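Local structure of D-isomer specific 2-hydroxyacid dehydrogenase family protein (Aeromonas salmonicida subsp. salmonicida, 3HG7) at residues A65-A76 and R87-V95. The protein probably acts as an NAD-dependent oxidoreductase of the D-isomer specific 2-hydroxyacid dehydrogenase family. The protein carries 1 engineered substitution. Residues are numbered along the deposited sequence; the frame is centred on the assembly and turned at random.
Sequences ANKLSWFQSTYA and RRDYQLTNV
Thr93 OG1 is held by two side chains, as acceptor from one and donor to the other: it takes the indole N-H of Trp70, OG1 lying 3.0 Å from NE1 and in the plane of the ring, and gives its own proton to Gln72 OE1, 2.7 Å away. The hydroxyl oxygen stands well above the Gln72 amide plane, off its lone pairs. Bending at chi2 (66°) swings the Gln72 amide across to Thr93, where NE2 bridges the two strand ends, to Asn94 O across the contact and to Ser73 O of its own strand. With Asn296 ND2 as a second donor to OE1, both ends of this buried amide are occupied and its flip is fixed.

Strands 70-73 and 91-93 run parallel, 14° apart, laced by the backbone ladder Gln91 N to Ser69 O, Phe71 N to Gln91 O, Thr93 N to Phe71 O and Ser73 N to Thr93 O. Phe71 and Leu92 lie side by side on the face opposite Trp70, Gln72 and Thr93; Leu92 CD1 sits over the Phe71 ring, 4.1 Å from its centroid. Leu68 CD2 covers a face of the Tyr90 ring in the same way, while Tyr90 CE2 lies 3.6 Å from Phe71 CB.

Ahead of the strands, Arg87 bonds end-on through NH1 and NH2 to Asn66 OD1 (2.9 Å from each nitrogen) and side-on to Asp89 in a salt bridge, which together fix the rotation of the guanidinium. Past them, Asn94 ND2 makes a nearly straight bond (176°) to a lone pair of Ala76 O, 2.9 Å away.

Strand 91-93 is one edge of a five-stranded parallel sheet, separate from the probable NAD-binding Rossmann sheet; strand 50-53 flanks 70-73 on its far side, and helix 286-301 packs over the Trp70 and Gln72 face, where the Phe293 ring meets the indole nearly parallel to it, while helix 55-58 touches Phe71.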
ATOM      1  N   ALA A  65     -15.855  13.771  18.425  1.00  8.45           N
ATOM      2  CA  ALA A  65     -16.273  12.372  18.504  1.00  7.85           C
ATOM      3  C   ALA A  65     -16.243  11.869  19.960  1.00  9.43           C
ATOM      4  O   ALA A  65     -15.519  10.920  20.295  1.00 10.28           O
ATOM      5  CB  ALA A  65     -15.418  11.460  17.550  1.00  7.22           C
ATOM      6  N   ASN A  66     -17.046  12.520  20.807  1.00  8.98           N
ATOM      7  CA  ASN A  66     -16.965  12.278  22.249  1.00 10.59           C
ATOM      8  C   ASN A  66     -17.724  11.051  22.779  1.00 12.40           C
ATOM      9  O   ASN A  66     -17.703  10.774  23.996  1.00 13.68           O
ATOM     10  CB  ASN A  66     -17.310  13.555  23.000  1.00 10.84           C
ATOM     11  CG  ASN A  66     -16.275  14.634  22.768  1.00 16.15           C
ATOM     12  OD1 ASN A  66     -15.084  14.420  22.992  1.00 10.67           O
ATOM     13  ND2 ASN A  66     -16.719  15.794  22.308  1.00 10.70           N
ATOM     14  N   LYS A  67     -18.364  10.315  21.871  1.00 11.08           N
ATOM     15  CA  LYS A  67     -18.934   9.007  22.208  1.00 10.37           C
ATOM     16  C   LYS A  67     -18.169   7.881  21.520  1.00  9.80           C
ATOM     17  O   LYS A  67     -18.544   6.701  21.617  1.00  9.85           O
ATOM     18  CB  LYS A  67     -20.385   8.966  21.777  1.00 11.87           C
ATOM     19  CG  LYS A  67     -21.314   9.752  22.716  1.00 17.58           C
ATOM     20  CD  LYS A  67     -22.724   9.575  22.203  1.00 15.76           C
ATOM     21  CE  LYS A  67     -23.806  10.163  23.110  1.00 21.08           C
ATOM     22  NZ  LYS A  67     -25.052   9.449  22.631  1.00 20.11           N
ATOM     23  N   LEU A  68     -17.107   8.235  20.811  1.00  9.68           N
ATOM     24  CA  LEU A  68     -16.424   7.249  19.972  1.00  9.87           C
ATOM     25  C   LEU A  68     -15.623   6.219  20.779  1.00 10.87           C
ATOM     26  O   LEU A  68     -14.802   6.606  21.616  1.00 12.05           O
ATOM     27  CB  LEU A  68     -15.496   7.952  18.969  1.00 10.08           C
ATOM     28  CG  LEU A  68     -14.721   7.022  18.018  1.00 10.77           C
ATOM     29  CD1 LEU A  68     -15.681   6.285  17.083  1.00  8.98           C
ATOM     30  CD2 LEU A  68     -13.722   7.796  17.210  1.00  9.53           C
ATOM     31  N   SER A  69     -15.903   4.943  20.513  1.00  8.62           N
ATOM     32  CA  SER A  69     -15.290   3.774  21.126  1.00  9.01           C
ATOM     33  C   SER A  69     -14.386   3.010  20.171  1.00  8.61           C
ATOM     34  O   SER A  69     -13.335   2.450  20.575  1.00  8.94           O
ATOM     35  CB  SER A  69     -16.417   2.827  21.567  1.00  8.73           C
ATOM     36  OG  SER A  69     -17.051   3.393  22.700  1.00 25.90           O
ATOM     37  N   TRP A  70     -14.833   2.916  18.918  1.00  8.74           N
ATOM     38  CA  TRP A  70     -14.110   2.162  17.877  1.00  8.75           C
ATOM     39  C   TRP A  70     -14.238   2.804  16.475  1.00  9.82           C
ATOM     40  O   TRP A  70     -15.329   3.084  15.973  1.00  9.13           O
ATOM     41  CB  TRP A  70     -14.546   0.700  17.865  1.00  9.14           C
ATOM     42  CG  TRP A  70     -14.055  -0.079  16.701  1.00 10.82           C
ATOM     43  CD1 TRP A  70     -12.791  -0.069  16.154  1.00  9.19           C
ATOM     44  CD2 TRP A  70     -14.830  -0.968  15.903  1.00  9.11           C
ATOM     45  NE1 TRP A  70     -12.752  -0.897  15.074  1.00  9.21           N
ATOM     46  CE2 TRP A  70     -13.994  -1.450  14.886  1.00 10.15           C
ATOM     47  CE3 TRP A  70     -16.170  -1.379  15.933  1.00 10.96           C
ATOM     48  CZ2 TRP A  70     -14.446  -2.339  13.893  1.00  9.81           C
ATOM     49  CZ3 TRP A  70     -16.619  -2.265  14.963  1.00  9.17           C
ATOM     50  CH2 TRP A  70     -15.751  -2.746  13.959  1.00 12.12           C
ATOM     51  N   PHE A  71     -13.079   3.040  15.875  1.00  9.95           N
ATOM     52  CA  PHE A  71     -12.960   3.621  14.516  1.00 10.45           C
ATOM     53  C   PHE A  71     -12.281   2.567  13.655  1.00  9.94           C
ATOM     54  O   PHE A  71     -11.134   2.182  13.894  1.00 11.62           O
ATOM     55  CB  PHE A  71     -12.088   4.872  14.625  1.00 11.43           C
ATOM     56  CG  PHE A  71     -11.823   5.600  13.322  1.00 11.11           C
ATOM     57  CD1 PHE A  71     -12.262   5.123  12.102  1.00 12.93           C
ATOM     58  CD2 PHE A  71     -11.039   6.741  13.350  1.00 13.27           C
ATOM     59  CE1 PHE A  71     -11.942   5.815  10.885  1.00 11.80           C
ATOM     60  CE2 PHE A  71     -10.724   7.428  12.168  1.00 11.94           C
ATOM     61  CZ  PHE A  71     -11.178   6.937  10.941  1.00 13.21           C
ATOM     62  N   GLN A  72     -13.019   2.066  12.681  1.00 10.22           N
ATOM     63  CA  GLN A  72     -12.473   1.202  11.641  1.00  9.43           C
ATOM     64  C   GLN A  72     -12.079   2.088  10.454  1.00 10.09           C
ATOM     65  O   GLN A  72     -12.968   2.650   9.771  1.00  9.64           O
ATOM     66  CB  GLN A  72     -13.510   0.195  11.170  1.00  9.55           C
ATOM     67  CG  GLN A  72     -13.038  -0.685   9.975  1.00 12.35           C
ATOM     68  CD  GLN A  72     -11.906  -1.608  10.355  1.00 12.10           C
ATOM     69  OE1 GLN A  72     -12.032  -2.436  11.284  1.00 12.70           O
ATOM     70  NE2 GLN A  72     -10.773  -1.473   9.653  1.00 12.53           N
ATOM     71  N   SER A  73     -10.776   2.222  10.241  1.00 11.56           N
ATOM     72  CA  SER A  73     -10.239   2.888   9.030  1.00 13.34           C
ATOM     73  C   SER A  73     -10.479   2.027   7.789  1.00 13.25           C
ATOM     74  O   SER A  73     -10.411   0.807   7.848  1.00 13.86           O
ATOM     75  CB  SER A  73      -8.743   3.190   9.169  1.00 14.20           C
ATOM     76  OG  SER A  73      -8.196   3.635   7.918  1.00 13.25           O
ATOM     77  N   THR A  74     -10.774   2.667   6.656  1.00 13.33           N
ATOM     78  CA  THR A  74     -10.985   1.929   5.405  1.00 14.46           C
ATOM     79  C   THR A  74      -9.665   1.790   4.688  1.00 14.38           C
ATOM     80  O   THR A  74      -9.576   1.140   3.640  1.00 14.96           O
ATOM     81  CB  THR A  74     -11.966   2.708   4.438  1.00 15.79           C
ATOM     82  OG1 THR A  74     -11.481   4.043   4.251  1.00 15.11           O
ATOM     83  CG2 THR A  74     -13.340   2.765   5.005  1.00 15.55           C
ATOM     84  N   TYR A  75      -8.633   2.411   5.239  1.00 14.69           N
ATOM     85  CA  TYR A  75      -7.309   2.383   4.622  1.00 16.52           C
ATOM     86  C   TYR A  75      -6.330   1.665   5.523  1.00 15.15           C
ATOM     87  O   TYR A  75      -6.446   1.649   6.765  1.00 13.96           O
ATOM     88  CB  TYR A  75      -6.769   3.802   4.426  1.00 19.46           C
ATOM     89  CG  TYR A  75      -7.325   4.600   3.302  1.00 28.05           C
ATOM     90  CD1 TYR A  75      -8.133   4.015   2.332  1.00 20.95           C
ATOM     91  CD2 TYR A  75      -7.007   5.960   3.181  1.00 21.11           C
ATOM     92  CE1 TYR A  75      -8.614   4.765   1.253  1.00 28.93           C
ATOM     93  CE2 TYR A  75      -7.490   6.712   2.109  1.00 28.25           C
ATOM     94  CZ  TYR A  75      -8.288   6.102   1.160  1.00 20.92           C
ATOM     95  OH  TYR A  75      -8.766   6.807   0.087  1.00 28.22           O
ATOM     96  N   ALA A  76      -5.303   1.097   4.903  1.00 15.09           N
ATOM     97  CA  ALA A  76      -4.222   0.526   5.675  1.00 14.63           C
ATOM     98  C   ALA A  76      -3.449   1.621   6.408  1.00 14.13           C
ATOM     99  O   ALA A  76      -3.054   1.444   7.549  1.00 14.19           O
ATOM    100  CB  ALA A  76      -3.259  -0.257   4.723  1.00 14.86           C
ATOM    101  N   ARG A  87      -6.733  12.848  19.780  1.00 19.05           N
ATOM    102  CA  ARG A  87      -7.188  12.001  20.869  1.00 17.68           C
ATOM    103  C   ARG A  87      -6.802  10.540  20.665  1.00 17.16           C
ATOM    104  O   ARG A  87      -6.647  10.064  19.539  1.00 15.89           O
ATOM    105  CB  ARG A  87      -8.712  12.126  21.033  1.00 16.21           C
ATOM    106  CG  ARG A  87      -9.542  11.399  19.957  1.00 12.69           C
ATOM    107  CD  ARG A  87     -11.000  11.903  19.947  1.00 15.21           C
ATOM    108  NE  ARG A  87     -11.629  11.732  21.258  1.00 13.80           N
ATOM    109  CZ  ARG A  87     -12.577  12.521  21.758  1.00 15.78           C
ATOM    110  NH1 ARG A  87     -13.007  13.590  21.083  1.00 14.04           N
ATOM    111  NH2 ARG A  87     -13.067  12.270  22.970  1.00 14.98           N
ATOM    112  N   ARG A  88      -6.674   9.830  21.778  1.00 18.40           N
ATOM    113  CA  ARG A  88      -6.328   8.420  21.749  1.00 19.75           C
ATOM    114  C   ARG A  88      -7.245   7.571  22.620  1.00 19.13           C
ATOM    115  O   ARG A  88      -6.903   6.438  22.969  1.00 20.37           O
ATOM    116  CB  ARG A  88      -4.861   8.242  22.142  1.00 21.51           C
ATOM    117  CG  ARG A  88      -3.932   8.582  20.998  1.00 25.63           C
ATOM    118  CD  ARG A  88      -2.519   8.845  21.441  1.00 24.04           C
ATOM    119  NE  ARG A  88      -1.653   9.029  20.271  1.00 25.75           N
ATOM    120  CZ  ARG A  88      -0.329   9.118  20.322  1.00 24.97           C
ATOM    121  NH1 ARG A  88       0.371   9.294  19.209  1.00 25.78           N
ATOM    122  NH2 ARG A  88       0.291   9.040  21.492  1.00 26.12           N
ATOM    123  N   ASP A  89      -8.424   8.100  22.941  1.00 17.12           N
ATOM    124  CA  ASP A  89      -9.320   7.460  23.901  1.00 16.18           C
ATOM    125  C   ASP A  89     -10.386   6.605  23.208  1.00 15.13           C
ATOM    126  O   ASP A  89     -11.568   6.657  23.575  1.00 15.23           O
ATOM    127  CB  ASP A  89      -9.993   8.516  24.805  1.00 16.16           C
ATOM    128  CG  ASP A  89     -10.719   9.592  24.000  1.00 17.52           C
ATOM    129  OD1 ASP A  89     -10.654   9.558  22.748  1.00 15.45           O
ATOM    130  OD2 ASP A  89     -11.352  10.468  24.610  1.00 16.68           O
ATOM    131  N   TYR A  90      -9.955   5.860  22.198  1.00 14.04           N
ATOM    132  CA  TYR A  90     -10.783   4.955  21.413  1.00 12.73           C
ATOM    133  C   TYR A  90      -9.902   3.864  20.770  1.00 12.13           C
ATOM    134  O   TYR A  90      -8.657   3.970  20.746  1.00 13.32           O
ATOM    135  CB  TYR A  90     -11.577   5.729  20.326  1.00 11.18           C
ATOM    136  CG  TYR A  90     -10.701   6.273  19.208  1.00 13.40           C
ATOM    137  CD1 TYR A  90     -10.082   7.511  19.321  1.00 10.85           C
ATOM    138  CD2 TYR A  90     -10.450   5.506  18.068  1.00 11.05           C
ATOM    139  CE1 TYR A  90      -9.246   7.996  18.318  1.00 12.47           C
ATOM    140  CE2 TYR A  90      -9.634   5.982  17.039  1.00 12.81           C
ATOM    141  CZ  TYR A  90      -9.036   7.237  17.179  1.00 11.86           C
ATOM    142  OH  TYR A  90      -8.212   7.712  16.170  1.00 12.99           O
ATOM    143  N   GLN A  91     -10.534   2.825  20.237  1.00  9.59           N
ATOM    144  CA  GLN A  91      -9.809   1.765  19.556  1.00 10.87           C
ATOM    145  C   GLN A  91      -9.768   2.088  18.079  1.00 10.55           C
ATOM    146  O   GLN A  91     -10.812   2.234  17.451  1.00  9.72           O
ATOM    147  CB  GLN A  91     -10.493   0.417  19.721  1.00 11.79           C
ATOM    148  CG  GLN A  91     -10.644  -0.042  21.168  1.00 15.37           C
ATOM    149  CD  GLN A  91     -10.752  -1.539  21.252  1.00 12.02           C
ATOM    150  OE1 GLN A  91      -9.776  -2.254  21.021  1.00 16.00           O
ATOM    151  NE2 GLN A  91     -11.949  -2.027  21.528  1.00 14.78           N
ATOM    152  N   LEU A  92      -8.570   2.179  17.531  1.00 11.64           N
ATOM    153  CA  LEU A  92      -8.423   2.343  16.073  1.00 11.72           C
ATOM    154  C   LEU A  92      -7.997   1.014  15.446  1.00 10.73           C
ATOM    155  O   LEU A  92      -7.034   0.389  15.921  1.00 11.60           O
ATOM    156  CB  LEU A  92      -7.375   3.416  15.767  1.00 12.59           C
ATOM    157  CG  LEU A  92      -6.997   3.639  14.292  1.00 13.19           C
ATOM    158  CD1 LEU A  92      -8.178   4.169  13.432  1.00 13.25           C
ATOM    159  CD2 LEU A  92      -5.831   4.606  14.320  1.00 13.15           C
ATOM    160  N   THR A  93      -8.704   0.582  14.393  1.00  9.97           N
ATOM    161  CA  THR A  93      -8.241  -0.542  13.565  1.00 10.41           C
ATOM    162  C   THR A  93      -8.057  -0.119  12.116  1.00 11.56           C
ATOM    163  O   THR A  93      -8.754   0.763  11.619  1.00 11.00           O
ATOM    164  CB  THR A  93      -9.212  -1.725  13.600  1.00  8.77           C
ATOM    165  OG1 THR A  93     -10.492  -1.261  13.199  1.00 12.25           O
ATOM    166  CG2 THR A  93      -9.314  -2.329  15.022  1.00 11.64           C
ATOM    167  N   ASN A  94      -7.121  -0.751  11.428  1.00 11.97           N
ATOM    168  CA  ASN A  94      -6.960  -0.459  10.018  1.00 13.09           C
ATOM    169  C   ASN A  94      -7.386  -1.666   9.221  1.00 12.97           C
ATOM    170  O   ASN A  94      -8.006  -2.583   9.783  1.00 13.24           O
ATOM    171  CB  ASN A  94      -5.529  -0.025   9.734  1.00 14.57           C
ATOM    172  CG  ASN A  94      -4.544  -1.176   9.805  1.00 18.59           C
ATOM    173  OD1 ASN A  94      -4.774  -2.171  10.503  1.00 15.72           O
ATOM    174  ND2 ASN A  94      -3.425  -1.043   9.089  1.00 15.22           N
ATOM    175  N   VAL A  95      -7.045  -1.678   7.925  1.00 12.55           N
ATOM    176  CA  VAL A  95      -7.378  -2.755   7.017  1.00 13.36           C
ATOM    177  C   VAL A  95      -6.075  -3.504   6.709  1.00 15.31           C
ATOM    178  O   VAL A  95      -5.081  -2.890   6.291  1.00 15.57           O
ATOM    179  CB  VAL A  95      -8.068  -2.180   5.683  1.00 13.37           C
ATOM    180  CG1 VAL A  95      -8.174  -3.266   4.640  1.00 21.94           C
ATOM    181  CG2 VAL A  95      -9.448  -1.665   5.997  1.00 22.11           C
TER
HETATM  182  O   HOH W   1     -13.310   0.500  22.556  1.00 27.54           O